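Local atomic coordinates of peroxiredoxin 6 (Arenicola marina, PDB entry 2V2G), a protein that probably reduces hydrogen peroxide and organic hydroperoxides to water and alcohols, acting as a thiol-specific peroxidase of the peroxiredoxin family. Residues 20-23 against 24-27; 42-45 against 46-50; 53-56 against 57-60; 78-81 against 82-86; 144-147 against 148-151. The protein carries 1 engineered substitution. One frame throughout, in Å; residues are numbered along the deposited sequence.

Contact 1 of 5, residues 20-23 against 24-27; sequences KLKF and HDWL
Phe-23 and Trp-26 meet in the first turn of helix 23-27. This short helix starts directly after strand 21-22, an outermost strand of the mixed sheet in the thioredoxin-like fold. CE1 of Phe-23 lies 3.9 Å from CE3 of Trp-26, and the two ring systems pack at a slant. Each ring has its CG opposite the backbone N (chi1 -173° for Phe-23, 175° for Trp-26), which lets ring carbons three residues apart touch. Leu-21 runs alongside the indole. Its CD2 sits over one indole face, 4.2 Å from CD1 of Trp-26. The edge of the His-24 imidazole meets Phe-23, with CD2 of His-24 4.1 Å from CD2 of Phe-23. CB of Lys-22 rests 3.7 Å from OD2 of Asp-25.

The backbone holds this arrangement. Lys-22 is the N-cap residue, and its O accepts the N-H of Trp-26 at 3.0 Å, nearly along the C=O axis. Asp-25 N adds a weak bond to the same oxygen. Leu-27 N bonds to Phe-23 O at 2.9 Å.

Further out, Phe-23 stacks on Phe-12, while Leu-21 and Trp-26 both pack on Ile-67 of strand 64-70. NE2 of His-24 is hydrogen-bonded to Phe-9 O. The ammonium of Lys-22 pairs with Glu-13, and its NZ is also hydrogen-bonded to Asn-11 O.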
loop_
_atom_site.group_PDB
_atom_site.type_symbol
_atom_site.label_atom_id
_atom_site.label_comp_id
_atom_site.label_asym_id
_atom_site.label_seq_id
_atom_site.Cartn_x
_atom_site.Cartn_y
_atom_site.Cartn_z
ATOM N N LYS A 20 23.400 -0.146 17.878
ATOM C CA LYS A 20 23.313 0.988 16.985
ATOM C C LYS A 20 23.648 0.571 15.585
ATOM O O LYS A 20 24.503 -0.292 15.362
ATOM C CB LYS A 20 24.196 2.169 17.407
ATOM C CG LYS A 20 23.777 2.807 18.755
ATOM C CD LYS A 20 24.413 4.198 18.914
ATOM C CE LYS A 20 24.294 4.728 20.357
ATOM N NZ LYS A 20 25.238 5.887 20.658
ATOM N N LEU A 21 22.925 1.155 14.644
ATOM C CA LEU A 21 23.124 0.895 13.244
ATOM C C LEU A 21 22.984 2.139 12.393
ATOM O O LEU A 21 22.339 3.123 12.766
ATOM C CB LEU A 21 22.189 -0.183 12.762
ATOM C CG LEU A 21 20.692 -0.001 12.768
ATOM C CD1 LEU A 21 20.226 0.753 11.499
ATOM C CD2 LEU A 21 20.051 -1.421 12.769
ATOM N N LYS A 22 23.626 2.061 11.236
ATOM C CA LYS A 22 23.576 3.089 10.235
ATOM C C LYS A 22 22.909 2.438 9.005
ATOM O O LYS A 22 23.309 1.375 8.509
ATOM C CB LYS A 22 24.962 3.618 9.927
ATOM C CG LYS A 22 25.034 4.714 8.878
ATOM C CD LYS A 22 24.792 6.107 9.463
ATOM C CE LYS A 22 25.310 7.231 8.543
ATOM N NZ LYS A 22 24.580 8.528 8.777
ATOM N N PHE A 23 21.799 3.003 8.570
ATOM C CA PHE A 23 20.902 2.267 7.707
ATOM C C PHE A 23 21.508 1.759 6.375
ATOM O O PHE A 23 21.310 0.597 5.997
ATOM C CB PHE A 23 19.572 3.062 7.459
ATOM C CG PHE A 23 18.547 2.288 6.713
ATOM C CD1 PHE A 23 17.984 1.112 7.249
ATOM C CD2 PHE A 23 18.181 2.662 5.441
ATOM C CE1 PHE A 23 17.052 0.349 6.530
ATOM C CE2 PHE A 23 17.202 1.921 4.718
ATOM C CZ PHE A 23 16.678 0.731 5.276
ATOM N N HIS A 24 22.226 2.625 5.667
ATOM C CA HIS A 24 22.831 2.193 4.401
ATOM C C HIS A 24 23.862 1.093 4.611
ATOM O O HIS A 24 24.059 0.290 3.683
ATOM C CB HIS A 24 23.459 3.323 3.630
ATOM C CG HIS A 24 22.483 4.287 3.038
ATOM N ND1 HIS A 24 22.837 5.178 2.041
ATOM C CD2 HIS A 24 21.151 4.466 3.272
ATOM C CE1 HIS A 24 21.764 5.897 1.728
ATOM N NE2 HIS A 24 20.725 5.467 2.443
ATOM N N ASP A 25 24.556 1.088 5.757
ATOM C CA ASP A 25 25.586 0.068 6.110
ATOM C C ASP A 25 24.897 -1.272 6.401
ATOM O O ASP A 25 25.349 -2.336 5.988
ATOM C CB ASP A 25 26.374 0.489 7.342
ATOM C CG ASP A 25 27.300 1.686 7.089
ATOM O OD1 ASP A 25 27.544 2.020 5.910
ATOM O OD2 ASP A 25 27.860 2.240 8.060
ATOM N N TRP A 26 23.817 -1.194 7.150
ATOM C CA TRP A 26 23.062 -2.359 7.570
ATOM C C TRP A 26 22.403 -2.990 6.353
ATOM O O TRP A 26 22.495 -4.212 6.155
ATOM C CB TRP A 26 21.982 -1.969 8.605
ATOM C CG TRP A 26 21.119 -3.130 8.954
ATOM C CD1 TRP A 26 21.385 -4.117 9.866
ATOM C CD2 TRP A 26 19.893 -3.483 8.336
ATOM N NE1 TRP A 26 20.365 -5.028 9.872
ATOM C CE2 TRP A 26 19.455 -4.685 8.928
ATOM C CE3 TRP A 26 19.126 -2.908 7.332
ATOM C CZ2 TRP A 26 18.263 -5.301 8.558
ATOM C CZ3 TRP A 26 17.916 -3.544 6.958
ATOM C CH2 TRP A 26 17.543 -4.745 7.582
ATOM N N LEU A 27 21.800 -2.172 5.520
ATOM C CA LEU A 27 21.140 -2.677 4.331
ATOM C C LEU A 27 22.160 -3.223 3.294
ATOM O O LEU A 27 21.987 -4.329 2.738
ATOM C CB LEU A 27 20.215 -1.643 3.666
ATOM C CG LEU A 27 19.480 -2.143 2.430
ATOM C CD1 LEU A 27 18.528 -3.261 2.816
ATOM C CD2 LEU A 27 18.623 -1.036 1.730
#

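Contact 2 of 5, residues 42-45 against 46-50; sequences TPVS and TTELG. Engineered in segment 42-45: Ser-45 (natural residue Cys). With BEZ (benzoic acid), chain E.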
loop_
_atom_site.group_PDB
_atom_site.type_symbol
_atom_site.label_atom_id
_atom_site.label_comp_id
_atom_site.label_asym_id
_atom_site.label_seq_id
_atom_site.Cartn_x
_atom_site.Cartn_y
_atom_site.Cartn_z
ATOM N N THR A 42 0.926 -4.534 21.932
ATOM C CA THR A 42 -0.420 -4.341 21.430
ATOM C C THR A 42 -0.753 -5.453 20.447
ATOM O O THR A 42 0.163 -6.043 19.827
ATOM C CB THR A 42 -0.573 -2.957 20.820
ATOM O OG1 THR A 42 0.316 -2.869 19.698
ATOM C CG2 THR A 42 -0.309 -1.890 21.863
ATOM N N PRO A 43 -2.065 -5.803 20.359
ATOM C CA PRO A 43 -2.480 -7.098 19.758
ATOM C C PRO A 43 -2.262 -7.216 18.255
ATOM O O PRO A 43 -1.672 -8.192 17.779
ATOM C CB PRO A 43 -3.963 -7.238 20.169
ATOM C CG PRO A 43 -4.408 -5.847 20.481
ATOM C CD PRO A 43 -3.196 -5.124 21.038
ATOM N N VAL A 44 -2.793 -6.289 17.464
ATOM C CA VAL A 44 -2.567 -6.381 15.979
ATOM C C VAL A 44 -1.084 -6.406 15.633
ATOM O O VAL A 44 -0.662 -7.177 14.806
ATOM C CB VAL A 44 -3.333 -5.265 15.185
ATOM C CG1 VAL A 44 -2.861 -5.182 13.694
ATOM C CG2 VAL A 44 -4.882 -5.527 15.336
ATOM N N SER A 45 -0.335 -5.526 16.293
ATOM C CA SER A 45 1.113 -5.425 16.087
ATOM C C SER A 45 1.775 -6.774 16.343
ATOM O O SER A 45 2.691 -7.181 15.584
ATOM C CB SER A 45 1.736 -4.390 16.974
ATOM O OG SER A 45 1.289 -3.079 16.629
ATOM N N THR A 46 1.292 -7.469 17.349
ATOM C CA THR A 46 1.841 -8.806 17.693
ATOM C C THR A 46 1.526 -9.788 16.582
ATOM O O THR A 46 2.400 -10.545 16.114
ATOM C CB THR A 46 1.368 -9.314 19.071
ATOM O OG1 THR A 46 1.590 -8.330 20.063
ATOM C CG2 THR A 46 2.154 -10.601 19.565
ATOM N N THR A 47 0.266 -9.808 16.118
ATOM C CA THR A 47 -0.066 -10.665 14.958
ATOM C C THR A 47 0.781 -10.374 13.706
ATOM O O THR A 47 1.118 -11.278 12.947
ATOM C CB THR A 47 -1.591 -10.612 14.579
ATOM O OG1 THR A 47 -1.926 -9.378 13.941
ATOM C CG2 THR A 47 -2.456 -10.832 15.844
ATOM N N GLU A 48 1.087 -9.083 13.459
ATOM C CA GLU A 48 1.858 -8.686 12.285
ATOM C C GLU A 48 3.323 -9.111 12.340
ATOM O O GLU A 48 3.822 -9.789 11.397
ATOM C CB GLU A 48 1.775 -7.187 12.086
ATOM C CG GLU A 48 0.433 -6.748 11.600
ATOM C CD GLU A 48 0.472 -5.249 11.315
ATOM O OE1 GLU A 48 1.031 -4.554 12.163
ATOM O OE2 GLU A 48 0.034 -4.822 10.228
ATOM N N LEU A 49 3.998 -8.772 13.429
ATOM C CA LEU A 49 5.409 -9.202 13.573
ATOM C C LEU A 49 5.482 -10.723 13.647
ATOM O O LEU A 49 6.425 -11.326 13.151
ATOM C CB LEU A 49 6.107 -8.490 14.744
ATOM C CG LEU A 49 6.661 -7.112 14.372
ATOM C CD1 LEU A 49 5.626 -6.081 14.014
ATOM C CD2 LEU A 49 7.556 -6.584 15.513
ATOM N N GLY A 50 4.479 -11.381 14.206
ATOM C CA GLY A 50 4.476 -12.844 14.215
ATOM C C GLY A 50 4.308 -13.450 12.844
ATOM O O GLY A 50 4.928 -14.458 12.483
HETATM C C BEZ E . -2.870 -2.895 17.989
HETATM O O1 BEZ E . -3.919 -3.627 18.287
HETATM O O2 BEZ E . -1.692 -3.269 17.573
HETATM C C1 BEZ E . -3.164 -1.462 18.242
HETATM C C2 BEZ E . -2.125 -0.580 18.478
HETATM C C3 BEZ E . -2.414 0.733 18.724
HETATM C C4 BEZ E . -3.745 1.148 18.794
HETATM C C5 BEZ E . -4.808 0.272 18.532
HETATM C C6 BEZ E . -4.512 -1.060 18.263
#
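Thr-42 and Thr-46 meet at the start of helix 43-54, the active-site helix of the peroxiredoxin fold. Pro-38, Thr-42 and residue 45 fit the family's PxxxTxxC motif. Ser-45 is an engineered replacement for the cysteine predicted to form the sulfenic acid intermediate.

The N-terminal turn holds the carboxylate of benzoic acid. Val-44 N bonds to O1 of the benzoic acid at 3.0 Å, and Ser-45 N to O2 of the ligand at 2.9 Å. Arg-128 also bonds the ligand through NH2 and reaches Ser-45 OG through NH1. Thr-42 OG1 bonds to Arg-39 O and lies close to the ligand as well.

Behind this turn, two threonines fold their hydroxyls back onto the backbone. Thr-42 O takes two bonds from Thr-46: one from N, in the carbonyl plane, and one from OG1 at 2.7 Å, well above that plane. In Thr-47, chi1 of 74° puts OG1 between N and the carbonyl carbon, 2.7 Å from Val-44 O and on a lone pair of it. Val-44 O also accepts Glu-48 N. A valine in place of Thr-47 would probably strip Val-44 O of its second donor and leave Ala-175 N of the second subunit without its acceptor.

Glu-48 crosses Val-44 at a slant. Its OE1 forms a salt bridge to Arg-128, with Arg-151 at the other oxygen. Leu-49 N points almost straight at Ser-45 O, 3.0 Å away with an N-H...O angle of 179°.

Contact 3 of 5, residues 53-56 against 57-60; sequences IQLE and GDFK
Leu-55 O accepts from two residues of the next turn. Phe-59 N bonds to Leu-55 O at 3.2 Å, almost in line with the carbonyl. Asp-58 N adds a weak bond to the same oxygen. Lys-60 N bonds to Glu-56 O at 2.8 Å, in the carbonyl plane. One water links the two segments, donating to Gln-54 O and accepting from Gly-57 N.

These bonds sit at a helix-to-helix junction. Leu-55 is the first residue to leave the helical path of 43-54, and it is also the N-cap of helix 56-61. Only a short break separates the two helices.

Apolar packing comes from Leu-55 and Phe-59. CB of Leu-55 lies 3.9 Å from CE2 of Phe-59, and Leu-55 O lies at the edge of that ring, near its plane. Both side chains also reach helix 153-168, Leu-55 at Phe-153 and Phe-59 at Leu-157 and Ile-160.

Carboxylate oxygens also touch aliphatic carbons. OD2 of Asp-58 is tight against CD2 of Leu-55 at 3.1 Å. Glu-56 bends at chi2 (80°) and runs beside Lys-60. Its OE2 rests 3.7 Å from CD of Lys-60, while the ammonium lies farther off, with NZ 5.0 Å from OE2 of Glu-56.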
loop_
_atom_site.group_PDB
_atom_site.type_symbol
_atom_site.label_atom_id
_atom_site.label_comp_id
_atom_site.label_asym_id
_atom_site.label_seq_id
_atom_site.Cartn_x
_atom_site.Cartn_y
_atom_site.Cartn_z
ATOM N N ILE A 53 7.682 -13.279 11.083
ATOM C CA ILE A 53 8.485 -14.471 11.477
ATOM C C ILE A 53 8.047 -15.701 10.642
ATOM O O ILE A 53 8.891 -16.406 10.077
ATOM C CB ILE A 53 8.435 -14.795 13.016
ATOM C CG1 ILE A 53 8.965 -13.566 13.805
ATOM C CG2 ILE A 53 9.130 -16.208 13.314
ATOM C CD1 ILE A 53 8.926 -13.779 15.270
ATOM N N GLN A 54 6.720 -15.938 10.533
ATOM C CA GLN A 54 6.242 -17.061 9.758
ATOM C C GLN A 54 6.719 -17.040 8.300
ATOM O O GLN A 54 6.944 -18.108 7.720
ATOM C CB GLN A 54 4.720 -17.220 9.800
ATOM C CG GLN A 54 4.144 -17.513 11.160
ATOM C CD GLN A 54 2.620 -17.467 11.174
ATOM O OE1 GLN A 54 1.973 -17.123 10.167
ATOM N NE2 GLN A 54 2.044 -17.816 12.323
ATOM N N LEU A 55 6.853 -15.822 7.748
ATOM C CA LEU A 55 7.259 -15.621 6.372
ATOM C C LEU A 55 8.789 -15.370 6.201
ATOM O O LEU A 55 9.222 -15.009 5.095
ATOM C CB LEU A 55 6.474 -14.426 5.787
ATOM C CG LEU A 55 4.980 -14.671 5.609
ATOM C CD1 LEU A 55 4.257 -13.326 5.225
ATOM C CD2 LEU A 55 4.790 -15.721 4.517
ATOM N N GLU A 56 9.606 -15.518 7.244
ATOM C CA GLU A 56 10.987 -15.038 7.155
ATOM C C GLU A 56 11.769 -15.755 6.020
ATOM O O GLU A 56 12.506 -15.097 5.274
ATOM C CB GLU A 56 11.691 -15.155 8.524
ATOM C CG GLU A 56 12.606 -16.309 8.720
ATOM C CD GLU A 56 14.008 -16.109 8.100
ATOM O OE1 GLU A 56 14.478 -14.933 7.957
ATOM O OE2 GLU A 56 14.641 -17.138 7.782
ATOM N N GLY A 57 11.544 -17.038 5.859
ATOM C CA GLY A 57 12.113 -17.740 4.739
ATOM C C GLY A 57 11.692 -17.274 3.342
ATOM O O GLY A 57 12.477 -17.387 2.408
ATOM N N ASP A 58 10.449 -16.805 3.182
ATOM C CA ASP A 58 10.001 -16.278 1.895
ATOM C C ASP A 58 10.753 -14.978 1.555
ATOM O O ASP A 58 11.098 -14.736 0.416
ATOM C CB ASP A 58 8.483 -16.035 1.962
ATOM C CG ASP A 58 7.691 -17.356 2.105
ATOM O OD1 ASP A 58 8.002 -18.355 1.394
ATOM O OD2 ASP A 58 6.833 -17.449 3.012
ATOM N N PHE A 59 11.010 -14.163 2.551
ATOM C CA PHE A 59 11.798 -12.930 2.350
ATOM C C PHE A 59 13.254 -13.320 2.086
ATOM O O PHE A 59 13.875 -12.786 1.160
ATOM C CB PHE A 59 11.642 -12.007 3.535
ATOM C CG PHE A 59 10.301 -11.330 3.564
ATOM C CD1 PHE A 59 10.093 -10.176 2.824
ATOM C CD2 PHE A 59 9.263 -11.841 4.332
ATOM C CE1 PHE A 59 8.846 -9.487 2.850
ATOM C CE2 PHE A 59 7.996 -11.150 4.378
ATOM C CZ PHE A 59 7.780 -10.015 3.605
ATOM N N LYS A 60 13.761 -14.271 2.878
ATOM C CA LYS A 60 15.170 -14.678 2.750
ATOM C C LYS A 60 15.417 -15.221 1.347
ATOM O O LYS A 60 16.418 -14.868 0.737
ATOM C CB LYS A 60 15.577 -15.664 3.882
ATOM C CG LYS A 60 17.076 -15.910 4.067
ATOM C CD LYS A 60 17.289 -16.962 5.193
ATOM C CE LYS A 60 18.601 -17.812 4.994
ATOM N NZ LYS A 60 18.930 -18.967 5.959
HETATM O O HOH W 1 9.636 -19.063 6.890
#

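Contact 4 of 5, residues 78-81 against 82-86; sequences KEWS and EDVKC
Trp-80 reaches forward along its helix to Asp-83 and Val-84. From CB, a chi1 of 179° sets CG opposite the backbone N, on the side of the next turn. CD1 comes first, 3.9 Å from CB of Asp-83. The indole and the Asp-83 carboxylate stand nearly perpendicular. NE1 bonds outside the segments, to Thr-46 OG1. CE2 lies 3.7 Å from CG2 of Val-84. That methyl sits over the centre of the six-membered ring in a CH-pi contact, 14° off the ring normal. At the far rim, CZ3 packs on Leu-49.

This is the middle of helix 74-88, the helix of the beta-alpha-beta unit between strands 64-70 and 98-100. The nearest side-chain atoms of Trp-80 and Ser-45, the engineered residue at the predicted active-site position, are about 4 Å apart. Val-84 N bonds to Trp-80 O at 3.0 Å, and Lys-85 N bonds to Ser-81 O.

Lys-85 NZ forms a salt bridge to OE2 of Glu-82 at 3.0 Å, meeting its syn side. One water donates to Lys-78 O and to Glu-82 OE2. Another donates to Glu-79 O and to Asp-83 OD1, while OD2 of Asp-83 bonds to Tyr-212 and Ser-208 of the second subunit.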
loop_
_atom_site.group_PDB
_atom_site.type_symbol
_atom_site.label_atom_id
_atom_site.label_comp_id
_atom_site.label_asym_id
_atom_site.label_seq_id
_atom_site.Cartn_x
_atom_site.Cartn_y
_atom_site.Cartn_z
ATOM N N LYS A 78 12.865 -6.056 23.231
ATOM C CA LYS A 78 13.400 -7.373 23.588
ATOM C C LYS A 78 12.384 -8.212 24.362
ATOM O O LYS A 78 12.180 -9.383 24.042
ATOM C CB LYS A 78 14.753 -7.250 24.302
ATOM C CG LYS A 78 15.903 -7.047 23.282
ATOM C CD LYS A 78 17.306 -6.973 23.908
ATOM C CE LYS A 78 18.320 -6.237 22.986
ATOM N NZ LYS A 78 19.581 -6.025 23.762
ATOM N N GLU A 79 11.703 -7.602 25.326
ATOM C CA GLU A 79 10.711 -8.316 26.115
ATOM C C GLU A 79 9.505 -8.706 25.265
ATOM O O GLU A 79 9.049 -9.844 25.266
ATOM C CB GLU A 79 10.215 -7.471 27.266
ATOM C CG GLU A 79 9.274 -8.246 28.187
ATOM C CD GLU A 79 8.705 -7.423 29.338
ATOM O OE1 GLU A 79 8.970 -6.205 29.414
ATOM O OE2 GLU A 79 7.960 -8.015 30.157
ATOM N N TRP A 80 8.992 -7.743 24.532
ATOM C CA TRP A 80 7.848 -8.024 23.680
ATOM C C TRP A 80 8.144 -9.046 22.583
ATOM O O TRP A 80 7.248 -9.768 22.163
ATOM C CB TRP A 80 7.334 -6.721 23.089
ATOM C CG TRP A 80 6.164 -6.887 22.174
ATOM C CD1 TRP A 80 4.970 -7.499 22.446
ATOM C CD2 TRP A 80 6.085 -6.428 20.837
ATOM N NE1 TRP A 80 4.143 -7.401 21.359
ATOM C CE2 TRP A 80 4.804 -6.760 20.350
ATOM C CE3 TRP A 80 6.969 -5.747 19.994
ATOM C CZ2 TRP A 80 4.384 -6.434 19.051
ATOM C CZ3 TRP A 80 6.544 -5.425 18.688
ATOM C CH2 TRP A 80 5.272 -5.793 18.234
ATOM N N SER A 81 9.378 -9.100 22.105
ATOM C CA SER A 81 9.737 -10.037 21.077
ATOM C C SER A 81 9.415 -11.509 21.512
ATOM O O SER A 81 9.080 -12.331 20.681
ATOM C CB SER A 81 11.206 -9.901 20.665
ATOM O OG SER A 81 11.470 -8.731 19.926
ATOM N N GLU A 82 9.483 -11.806 22.820
ATOM C CA GLU A 82 9.111 -13.146 23.319
ATOM C C GLU A 82 7.620 -13.441 23.102
ATOM O O GLU A 82 7.240 -14.591 22.835
ATOM C CB GLU A 82 9.466 -13.280 24.796
ATOM C CG GLU A 82 10.975 -13.248 25.089
ATOM C CD GLU A 82 11.805 -14.171 24.153
ATOM O OE1 GLU A 82 11.524 -15.381 24.110
ATOM O OE2 GLU A 82 12.733 -13.698 23.455
ATOM N N ASP A 83 6.782 -12.421 23.221
ATOM C CA ASP A 83 5.356 -12.540 22.939
ATOM C C ASP A 83 5.146 -12.746 21.432
ATOM O O ASP A 83 4.321 -13.571 21.013
ATOM C CB ASP A 83 4.583 -11.294 23.396
ATOM C CG ASP A 83 4.495 -11.124 24.925
ATOM O OD1 ASP A 83 4.967 -11.982 25.738
ATOM O OD2 ASP A 83 3.930 -10.068 25.294
ATOM N N VAL A 84 5.902 -12.002 20.614
ATOM C CA VAL A 84 5.825 -12.146 19.153
ATOM C C VAL A 84 6.188 -13.576 18.700
ATOM O O VAL A 84 5.502 -14.186 17.891
ATOM C CB VAL A 84 6.725 -11.108 18.427
ATOM C CG1 VAL A 84 6.717 -11.333 16.937
ATOM C CG2 VAL A 84 6.246 -9.691 18.704
ATOM N N LYS A 85 7.294 -14.097 19.218
ATOM C CA LYS A 85 7.698 -15.469 18.892
ATOM C C LYS A 85 6.577 -16.437 19.242
ATOM O O LYS A 85 6.245 -17.310 18.462
ATOM C CB LYS A 85 8.956 -15.850 19.686
ATOM C CG LYS A 85 10.193 -15.112 19.302
ATOM C CD LYS A 85 11.309 -15.417 20.236
ATOM C CE LYS A 85 12.505 -14.631 19.873
ATOM N NZ LYS A 85 13.609 -14.880 20.813
ATOM N N CYS A 86 5.992 -16.270 20.423
ATOM C CA CYS A 86 4.932 -17.158 20.876
ATOM C C CYS A 86 3.774 -17.233 19.865
ATOM O O CYS A 86 3.357 -18.309 19.439
ATOM C CB CYS A 86 4.426 -16.633 22.213
ATOM S SG CYS A 86 3.147 -17.630 22.944
HETATM O O HOH W 2 13.729 -11.248 23.123
HETATM O O HOH W 3 7.457 -11.317 26.834
#

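Contact 5 of 5, residues 144-147 against 148-151; sequences LYPA and TTGR
Tyr-145 and Arg-151 both turn CG away from their own carbonyl carbon (chi1 -77° and -72°), and this brings the phenol ring against the start of the arginine chain. CG of Arg-151 lies 3.7 Å from CD2 of Tyr-145. Between them the backbone makes a type I beta turn, Pro-146 to Thr-149, as it leaves strand 139-145 and heads for helix 153-168. That strand is outermost within the chain, and Leu-144 carries the sheet into the second subunit, so this turn lies at the dimer interface.

The ring also meets the returning backbone. Thr-149 O lies in the ring plane at its edge, 3.6 Å from CD2 of Tyr-145. CG2 of Thr-149 touches the same CD2 of Tyr-145 at 4.1 Å. The Tyr-145 hydroxyl bonds to Glu-155 of the second subunit. With an alanine here, Glu-155 of the second subunit would probably lose this partner and a gap would open beside the Arg-151 chain.

Arg-151 bends at chi3 and carries its guanidinium back toward the active-site helix, where NE forms a salt bridge to OE2 of Glu-48. The Arg-151 guanidinium plane is tilted 36° from the Tyr-145 ring. Thr-149 OG1 and Gly-150 O also bond to Ser-162 and Arg-158 of the second subunit.

In the turn itself, OG1 of Thr-148 lies 3.3 Å from CG of Pro-146. The hydroxyls of Thr-148 and Thr-149 are hydrogen-bonded, OG1 to OG1, at 2.8 Å. Thr-149 N closes the turn on Pro-146 O at 3.1 Å, approaching from well above the carbonyl plane.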
loop_
_atom_site.group_PDB
_atom_site.type_symbol
_atom_site.label_atom_id
_atom_site.label_comp_id
_atom_site.label_asym_id
_atom_site.label_seq_id
_atom_site.Cartn_x
_atom_site.Cartn_y
_atom_site.Cartn_z
ATOM N N LEU A 144 1.017 3.206 3.656
ATOM C CA LEU A 144 0.774 3.797 4.969
ATOM C C LEU A 144 -0.584 3.340 5.416
ATOM O O LEU A 144 -1.635 3.866 4.973
ATOM C CB LEU A 144 0.800 5.338 4.950
ATOM C CG LEU A 144 2.056 6.120 4.701
ATOM C CD1 LEU A 144 1.633 7.621 4.790
ATOM C CD2 LEU A 144 3.161 5.734 5.714
ATOM N N TYR A 145 -0.587 2.328 6.252
ATOM C CA TYR A 145 -1.844 1.844 6.859
ATOM C C TYR A 145 -1.969 2.406 8.295
ATOM O O TYR A 145 -0.955 2.539 9.008
ATOM C CB TYR A 145 -1.856 0.312 6.958
ATOM C CG TYR A 145 -2.126 -0.451 5.677
ATOM C CD1 TYR A 145 -1.906 0.090 4.438
ATOM C CD2 TYR A 145 -2.678 -1.752 5.736
ATOM C CE1 TYR A 145 -2.180 -0.630 3.279
ATOM C CE2 TYR A 145 -2.937 -2.481 4.590
ATOM C CZ TYR A 145 -2.694 -1.936 3.350
ATOM O OH TYR A 145 -2.965 -2.628 2.167
ATOM N N PRO A 146 -3.202 2.711 8.745
ATOM C CA PRO A 146 -3.352 3.206 10.101
ATOM C C PRO A 146 -3.304 2.121 11.191
ATOM O O PRO A 146 -3.383 0.885 10.878
ATOM C CB PRO A 146 -4.740 3.840 10.056
ATOM C CG PRO A 146 -5.500 2.938 9.136
ATOM C CD PRO A 146 -4.486 2.572 8.041
ATOM N N ALA A 147 -3.254 2.533 12.474
ATOM C CA ALA A 147 -3.172 1.581 13.560
ATOM C C ALA A 147 -4.326 0.574 13.573
ATOM O O ALA A 147 -4.188 -0.531 14.030
ATOM C CB ALA A 147 -3.102 2.343 14.887
ATOM N N THR A 148 -5.489 0.985 13.093
ATOM C CA THR A 148 -6.690 0.150 13.108
ATOM C C THR A 148 -6.615 -1.108 12.232
ATOM O O THR A 148 -7.427 -2.038 12.377
ATOM C CB THR A 148 -7.931 0.958 12.502
ATOM O OG1 THR A 148 -7.673 1.438 11.162
ATOM C CG2 THR A 148 -8.341 2.100 13.421
ATOM N N THR A 149 -5.709 -1.081 11.258
ATOM C CA THR A 149 -5.822 -1.931 10.038
ATOM C C THR A 149 -4.521 -2.724 9.809
ATOM O O THR A 149 -3.561 -2.229 9.241
ATOM C CB THR A 149 -6.276 -1.116 8.804
ATOM O OG1 THR A 149 -7.521 -0.482 9.129
ATOM C CG2 THR A 149 -6.391 -2.010 7.514
ATOM N N GLY A 150 -4.542 -3.981 10.234
ATOM C CA GLY A 150 -3.399 -4.832 10.032
ATOM C C GLY A 150 -3.087 -5.064 8.584
ATOM O O GLY A 150 -3.956 -5.058 7.757
ATOM N N ARG A 151 -1.794 -5.233 8.248
ATOM C CA ARG A 151 -1.347 -5.383 6.904
ATOM C C ARG A 151 -1.526 -6.805 6.331
ATOM O O ARG A 151 -1.903 -7.723 7.038
ATOM C CB ARG A 151 0.125 -4.977 6.832
ATOM C CG ARG A 151 0.298 -3.478 6.980
ATOM C CD ARG A 151 1.649 -3.097 7.389
ATOM N NE ARG A 151 1.897 -3.382 8.780
ATOM C CZ ARG A 151 2.925 -2.911 9.491
ATOM N NH1 ARG A 151 3.860 -2.101 8.953
ATOM N NH2 ARG A 151 2.961 -3.166 10.752
#

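The five contacts follow one another along the chain, and none nests in or crosses another. Contact 1 joins strand 21-22 to helix 23-27 and stays apart from the rest. Contact 2 opens helix 43-54. Contact 3 marks where that helix gives way to helix 56-61. Contact 4 lies within helix 74-88. It packs against contact 2 through Leu-49 and against contact 3 through Ile-53, with Val-84 touching both. Contact 5 turns the chain between strand 139-145 and helix 153-168. It returns to contact 2, where Gly-150 packs on Val-44. Contacts 2, 4 and 5 all touch the second subunit, so the active-site region is tied to the dimer interface.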